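Local coordinates for protein thermospermine synthase (Medicago truncatula, PDB 6BQ5) that probably makes thermospermine by transferring an aminopropyl group from decarboxylated S-adenosylmethionine to spermidine, releasing S-methyl-5'-thioadenosine, at residues A221-H226 against K303-S308; H99-N104 against H122-K127. All coordinates share one frame; numbering follows the deposited sequence. Where two conformers were deposited one is given.

Contact 1 (A221-H226 against K303-S308)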
loop_
_atom_site.group_PDB
_atom_site.type_symbol
_atom_site.label_atom_id
_atom_site.label_comp_id
_atom_site.label_asym_id
_atom_site.label_seq_id
_atom_site.Cartn_x
_atom_site.Cartn_y
_atom_site.Cartn_z
ATOM N N ALA A 221 -22.074 9.917 -10.593
ATOM C CA ALA A 221 -23.361 10.423 -10.168
ATOM C C ALA A 221 -23.527 10.248 -8.677
ATOM O O ALA A 221 -24.641 10.034 -8.188
ATOM C CB ALA A 221 -24.463 9.771 -10.965
ATOM N N GLY A 222 -22.396 10.298 -7.968
ATOM C CA GLY A 222 -22.370 10.221 -6.529
ATOM C C GLY A 222 -22.912 11.464 -5.880
ATOM O O GLY A 222 -23.066 12.507 -6.516
ATOM N N ILE A 223 -23.174 11.345 -4.593
ATOM C CA ILE A 223 -23.682 12.460 -3.822
ATOM C C ILE A 223 -22.893 13.787 -3.973
ATOM O O ILE A 223 -23.495 14.846 -4.017
ATOM C CB ILE A 223 -23.876 12.067 -2.351
ATOM C CG1 ILE A 223 -24.749 13.093 -1.579
ATOM C CG2 ILE A 223 -22.536 11.857 -1.677
ATOM C CD1 ILE A 223 -26.066 13.428 -2.269
ATOM N N PHE A 224 -21.579 13.716 -4.099
ATOM C CA PHE A 224 -20.735 14.891 -4.429
ATOM C C PHE A 224 -20.222 14.844 -5.860
ATOM O O PHE A 224 -20.185 15.882 -6.506
ATOM C CB PHE A 224 -19.560 14.963 -3.474
ATOM C CG PHE A 224 -19.995 15.014 -2.054
ATOM C CD1 PHE A 224 -20.815 16.057 -1.630
ATOM C CD2 PHE A 224 -19.658 14.025 -1.173
ATOM C CE1 PHE A 224 -21.274 16.076 -0.311
ATOM C CE2 PHE A 224 -20.092 14.062 0.151
ATOM C CZ PHE A 224 -20.923 15.066 0.564
ATOM N N SER A 225 -19.852 13.654 -6.364
ATOM C CA SER A 225 -19.226 13.573 -7.681
ATOM C C SER A 225 -20.174 13.939 -8.850
ATOM O O SER A 225 -19.692 14.221 -9.992
ATOM C CB SER A 225 -18.636 12.174 -7.881
ATOM O OG SER A 225 -19.652 11.181 -7.856
ATOM N N HIS A 226 -21.502 13.934 -8.597
ATOM C CA HIS A 226 -22.520 14.261 -9.645
ATOM C C HIS A 226 -22.389 15.662 -10.256
ATOM O O HIS A 226 -22.896 15.888 -11.340
ATOM C CB HIS A 226 -23.961 14.078 -9.153
ATOM C CG HIS A 226 -24.446 15.171 -8.260
ATOM N ND1 HIS A 226 -24.228 15.174 -6.901
ATOM C CD2 HIS A 226 -25.122 16.312 -8.537
ATOM C CE1 HIS A 226 -24.778 16.265 -6.372
ATOM N NE2 HIS A 226 -25.335 16.966 -7.335
ATOM N N LYS A 303 -32.266 13.577 -3.119
ATOM C CA LYS A 303 -32.588 15.000 -2.983
ATOM C C LYS A 303 -31.544 15.930 -3.578
ATOM O O LYS A 303 -31.909 16.843 -4.358
ATOM C CB LYS A 303 -32.797 15.359 -1.513
ATOM C CG LYS A 303 -33.214 16.793 -1.271
ATOM C CD LYS A 303 -33.363 17.064 0.199
ATOM C CE LYS A 303 -33.767 18.525 0.379
ATOM N NZ LYS A 303 -33.887 18.813 1.800
ATOM N N ALA A 304 -30.273 15.764 -3.190
ATOM C CA ALA A 304 -29.256 16.746 -3.560
ATOM C C ALA A 304 -28.933 16.634 -5.035
ATOM O O ALA A 304 -28.655 17.633 -5.696
ATOM C CB ALA A 304 -27.989 16.610 -2.753
ATOM N N VAL A 305 -29.006 15.422 -5.557
ATOM C CA VAL A 305 -28.679 15.204 -6.966
ATOM C C VAL A 305 -29.799 15.827 -7.833
ATOM O O VAL A 305 -29.522 16.543 -8.801
ATOM C CB VAL A 305 -28.492 13.688 -7.253
ATOM C CG1 VAL A 305 -28.272 13.434 -8.731
ATOM C CG2 VAL A 305 -27.313 13.127 -6.497
ATOM N N ARG A 306 -31.060 15.567 -7.496
ATOM C CA ARG A 306 -32.186 16.172 -8.248
ATOM C C ARG A 306 -32.102 17.691 -8.237
ATOM O O ARG A 306 -32.329 18.348 -9.265
ATOM C CB ARG A 306 -33.540 15.784 -7.667
ATOM C CG ARG A 306 -34.388 14.949 -8.573
ATOM C CD ARG A 306 -35.707 14.566 -7.893
ATOM N NE ARG A 306 -35.455 13.659 -6.780
ATOM C CZ ARG A 306 -35.704 13.940 -5.504
ATOM N NH1 ARG A 306 -36.340 15.090 -5.163
ATOM N NH2 ARG A 306 -35.390 13.077 -4.577
ATOM N N ASN A 307 -31.797 18.240 -7.082
ATOM C CA ASN A 307 -31.681 19.720 -6.918
ATOM C C ASN A 307 -30.568 20.263 -7.829
ATOM O O ASN A 307 -30.779 21.267 -8.538
ATOM C CB ASN A 307 -31.433 20.034 -5.428
ATOM C CG ASN A 307 -31.236 21.532 -5.119
ATOM O OD1 ASN A 307 -32.181 22.314 -5.151
ATOM N ND2 ASN A 307 -30.004 21.918 -4.784
ATOM N N SER A 308 -29.396 19.609 -7.847
ATOM C CA SER A 308 -28.304 20.035 -8.779
ATOM C C SER A 308 -28.752 19.993 -10.229
ATOM O O SER A 308 -28.557 20.960 -10.962
ATOM C CB SER A 308 -27.010 19.227 -8.643
ATOM O OG SER A 308 -26.466 19.360 -7.368
#

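Contact 2 (H99-N104 against H122-K127)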
loop_
_atom_site.group_PDB
_atom_site.type_symbol
_atom_site.label_atom_id
_atom_site.label_comp_id
_atom_site.label_asym_id
_atom_site.label_seq_id
_atom_site.Cartn_x
_atom_site.Cartn_y
_atom_site.Cartn_z
ATOM N N HIS A 99 -38.225 2.436 -26.820
ATOM C CA HIS A 99 -38.565 2.559 -28.239
ATOM C C HIS A 99 -39.609 1.500 -28.661
ATOM O O HIS A 99 -39.520 0.339 -28.231
ATOM C CB HIS A 99 -37.324 2.392 -29.053
ATOM C CG HIS A 99 -37.411 2.969 -30.423
ATOM N ND1 HIS A 99 -38.016 2.305 -31.475
ATOM C CD2 HIS A 99 -36.907 4.123 -30.933
ATOM C CE1 HIS A 99 -37.934 3.060 -32.557
ATOM N NE2 HIS A 99 -37.260 4.165 -32.261
ATOM N N PRO A 100 -40.610 1.901 -29.485
ATOM C CA PRO A 100 -41.624 0.904 -29.945
ATOM C C PRO A 100 -41.034 -0.270 -30.752
ATOM O O PRO A 100 -41.506 -1.399 -30.652
ATOM C CB PRO A 100 -42.597 1.763 -30.781
ATOM C CG PRO A 100 -41.813 2.950 -31.203
ATOM C CD PRO A 100 -40.894 3.246 -30.041
ATOM N N MET A 101 -39.980 -0.013 -31.506
ATOM C CA MET A 101 -39.391 -1.023 -32.376
ATOM C C MET A 101 -38.000 -0.588 -32.848
ATOM O O MET A 101 -37.871 -0.083 -33.942
ATOM C CB MET A 101 -40.324 -1.224 -33.601
ATOM C CG MET A 101 -39.891 -2.311 -34.590
ATOM S SD MET A 101 -39.573 -3.900 -33.809
ATOM C CE MET A 101 -41.155 -4.252 -33.050
ATOM N N PRO A 102 -36.960 -0.738 -31.994
ATOM C CA PRO A 102 -35.633 -0.306 -32.332
ATOM C C PRO A 102 -34.873 -1.320 -33.188
ATOM O O PRO A 102 -34.675 -2.466 -32.771
ATOM C CB PRO A 102 -34.969 -0.131 -30.955
ATOM C CG PRO A 102 -35.734 -0.998 -30.033
ATOM C CD PRO A 102 -37.084 -1.167 -30.591
ATOM N N LYS A 103 -34.399 -0.866 -34.339
ATOM C CA LYS A 103 -33.864 -1.764 -35.377
ATOM C C LYS A 103 -32.424 -1.546 -35.719
ATOM O O LYS A 103 -31.663 -2.509 -35.802
ATOM C CB LYS A 103 -34.703 -1.660 -36.652
ATOM C CG LYS A 103 -36.101 -2.202 -36.456
ATOM C CD LYS A 103 -36.907 -2.099 -37.734
ATOM C CE LYS A 103 -37.339 -0.673 -38.019
ATOM N NZ LYS A 103 -38.365 -0.703 -39.091
ATOM N N ASN A 104 -32.123 -0.290 -36.036
ATOM C CA ASN A 104 -30.758 0.131 -36.207
ATOM C C ASN A 104 -30.299 1.061 -35.040
ATOM O O ASN A 104 -31.063 1.820 -34.435
ATOM C CB ASN A 104 -30.449 0.700 -37.595
ATOM C CG ASN A 104 -31.083 2.044 -37.848
ATOM O OD1 ASN A 104 -32.042 2.418 -37.189
ATOM N ND2 ASN A 104 -30.546 2.780 -38.843
ATOM N N HIS A 122 -31.183 -7.963 -28.152
ATOM C CA HIS A 122 -32.500 -7.546 -28.525
ATOM C C HIS A 122 -32.887 -8.177 -29.892
ATOM O O HIS A 122 -32.128 -8.082 -30.876
ATOM C CB HIS A 122 -32.621 -6.023 -28.578
ATOM C CG HIS A 122 -32.715 -5.381 -27.219
ATOM N ND1 HIS A 122 -33.893 -4.882 -26.706
ATOM C CD2 HIS A 122 -31.774 -5.189 -26.260
ATOM C CE1 HIS A 122 -33.671 -4.392 -25.501
ATOM N NE2 HIS A 122 -32.391 -4.560 -25.208
ATOM N N LYS A 123 -34.058 -8.818 -29.907
ATOM C CA LYS A 123 -34.593 -9.505 -31.097
ATOM C C LYS A 123 -35.044 -8.537 -32.181
ATOM O O LYS A 123 -35.101 -8.885 -33.332
ATOM C CB LYS A 123 -35.771 -10.402 -30.688
ATOM C CG LYS A 123 -35.335 -11.767 -30.173
ATOM C CD LYS A 123 -36.531 -12.551 -29.641
ATOM C CE LYS A 123 -36.586 -12.560 -28.119
ATOM N NZ LYS A 123 -37.748 -13.357 -27.654
ATOM N N THR A 124 -35.315 -7.300 -31.824
ATOM C CA THR A 124 -35.735 -6.300 -32.792
ATOM C C THR A 124 -34.590 -5.728 -33.596
ATOM O O THR A 124 -34.824 -5.080 -34.611
ATOM C CB THR A 124 -36.444 -5.142 -32.080
ATOM O OG1 THR A 124 -35.569 -4.525 -31.115
ATOM C CG2 THR A 124 -37.647 -5.658 -31.352
ATOM N N ILE A 125 -33.358 -5.895 -33.091
ATOM C CA ILE A 125 -32.194 -5.231 -33.666
ATOM C C ILE A 125 -31.753 -6.014 -34.899
ATOM O O ILE A 125 -31.582 -7.222 -34.825
ATOM C CB ILE A 125 -31.035 -5.111 -32.641
ATOM C CG1 ILE A 125 -31.388 -4.089 -31.545
ATOM C CG2 ILE A 125 -29.715 -4.708 -33.310
ATOM C CD1 ILE A 125 -31.307 -2.617 -31.934
ATOM N N ASP A 126 -31.526 -5.290 -35.988
ATOM C CA ASP A 126 -31.061 -5.851 -37.244
ATOM C C ASP A 126 -29.680 -5.355 -37.642
ATOM O O ASP A 126 -28.995 -6.054 -38.342
ATOM C CB ASP A 126 -32.094 -5.540 -38.315
ATOM C CG ASP A 126 -33.508 -6.064 -37.920
ATOM O OD1 ASP A 126 -33.610 -7.258 -37.487
ATOM O OD2 ASP A 126 -34.509 -5.303 -38.046
ATOM N N LYS A 127 -29.251 -4.194 -37.121
ATOM C CA LYS A 127 -27.945 -3.624 -37.399
ATOM C C LYS A 127 -27.378 -2.803 -36.204
ATOM O O LYS A 127 -28.078 -1.959 -35.636
ATOM C CB LYS A 127 -28.048 -2.758 -38.659
ATOM C CG LYS A 127 -26.745 -2.086 -39.048
ATOM C CD LYS A 127 -26.621 -1.849 -40.550
ATOM C CE LYS A 127 -25.628 -0.729 -40.846
ATOM N NZ LYS A 127 -26.254 0.639 -40.680
#

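Contact 1 (A221-H226 against K303-S308)
His226 reaches from the loop that follows strand 212-220 to the start of helix 303-311, where Ser308 takes its tip. From CB, which points at the helix, CG lies between the backbone N and the carbonyl carbon (chi1 76°), a turn that sets ND1 toward Gly222 O of its own loop. CG and ND1 sit beneath CG2 of Val305, whose methyl makes a CH-pi contact 3.9 Å from the ring centroid, 19° off the normal. ND1 also gives its hydrogen to Gly222 O at 2.9 Å, almost in the ring plane, and the same carbonyl accepts the backbone N of His226. CD2 lies 3.5 Å from Ser308 CB, while CE1 has Ser308 OG and Val305 CG2 as neighbours. At the tip NE2 and Ser308 OG share a nearly straight hydrogen bond of 2.6 Å, which either could donate. Bonds at both nitrogens thus fix the ring's rotation, and histidine suits the place because it can bridge loop and helix at once. With an alanine here, Ser308 OG would probably lose its ring nitrogen, Gly222 O one of its two donors, and Val305 CG2 the face it packs on. Beside it, Ile223 CD1 packs on Ala304 CB at 3.7 Å, a small methyl that lets the helix come close. This is loop-to-helix packing, joining the end of strand 212-220 of the Rossmann-like sheet to the C-terminal helix.

Contact 2 (H99-N104 against H122-K127)
Met101 to Asn104 run alongside Thr124 to Lys127 with end-to-end directions only 12° apart, and Lys103 O accepts two backbone hydrogens, from Asp126 N at 2.8 Å and from Lys127 N at 3.2 Å, just where Asn104 and Lys127 form a parallel bridge. One step earlier the Thr124 hydroxyl donates to Pro102 O at 2.8 Å, in the plane of that carbonyl. Its chi1 of 59° turns OG1 to this oxygen and leaves CG2 for Met101, whose sulfur SD lies 3.6 Å from that methyl; threonine suits the place by offering both a donor and a methyl. Ile125 CD1 comes to 3.5 Å from Pro102 O, and the compact proline ring and branched isoleucine both pack on Leu96 of helix 84-98. Lys103 and Asp126 lie side by side, Lys103 CG 3.8 Å from Asp126 OD2, although Lys103 NZ stays 6.1 Å from Asp126 OD2. On the bridge, Lys127 NZ pairs with Glu173. The three hydrogen bonds across the contact all end on the carbonyls of Pro102 and Lys103, met by a hydroxyl and two amides as two parallel strands begin, while the attraction between Lys103 and Asp126 is probably only long-range.

Contact 2 closes before contact 1 opens along the chain, and the two do not touch: their centres are 33 Å apart and their nearest atoms about 22 Å. Both nevertheless adjoin the mixed seven-stranded sheet of the Rossmann-like domain. Contact 2 lies at the starts of neighbouring strands 104-107 and 127-132, whereas contact 1 follows the end of strand 212-220, two places beyond 104-107 with strand 175-181 between. Their surroundings differ as well: a second subunit touches several residues of contact 1, with salt bridges to Lys303 and Arg306, but none touches 99-104 or 122-127. Contact 1 therefore sits beside a subunit interface and contact 2 within one chain, both away from the adenosine site.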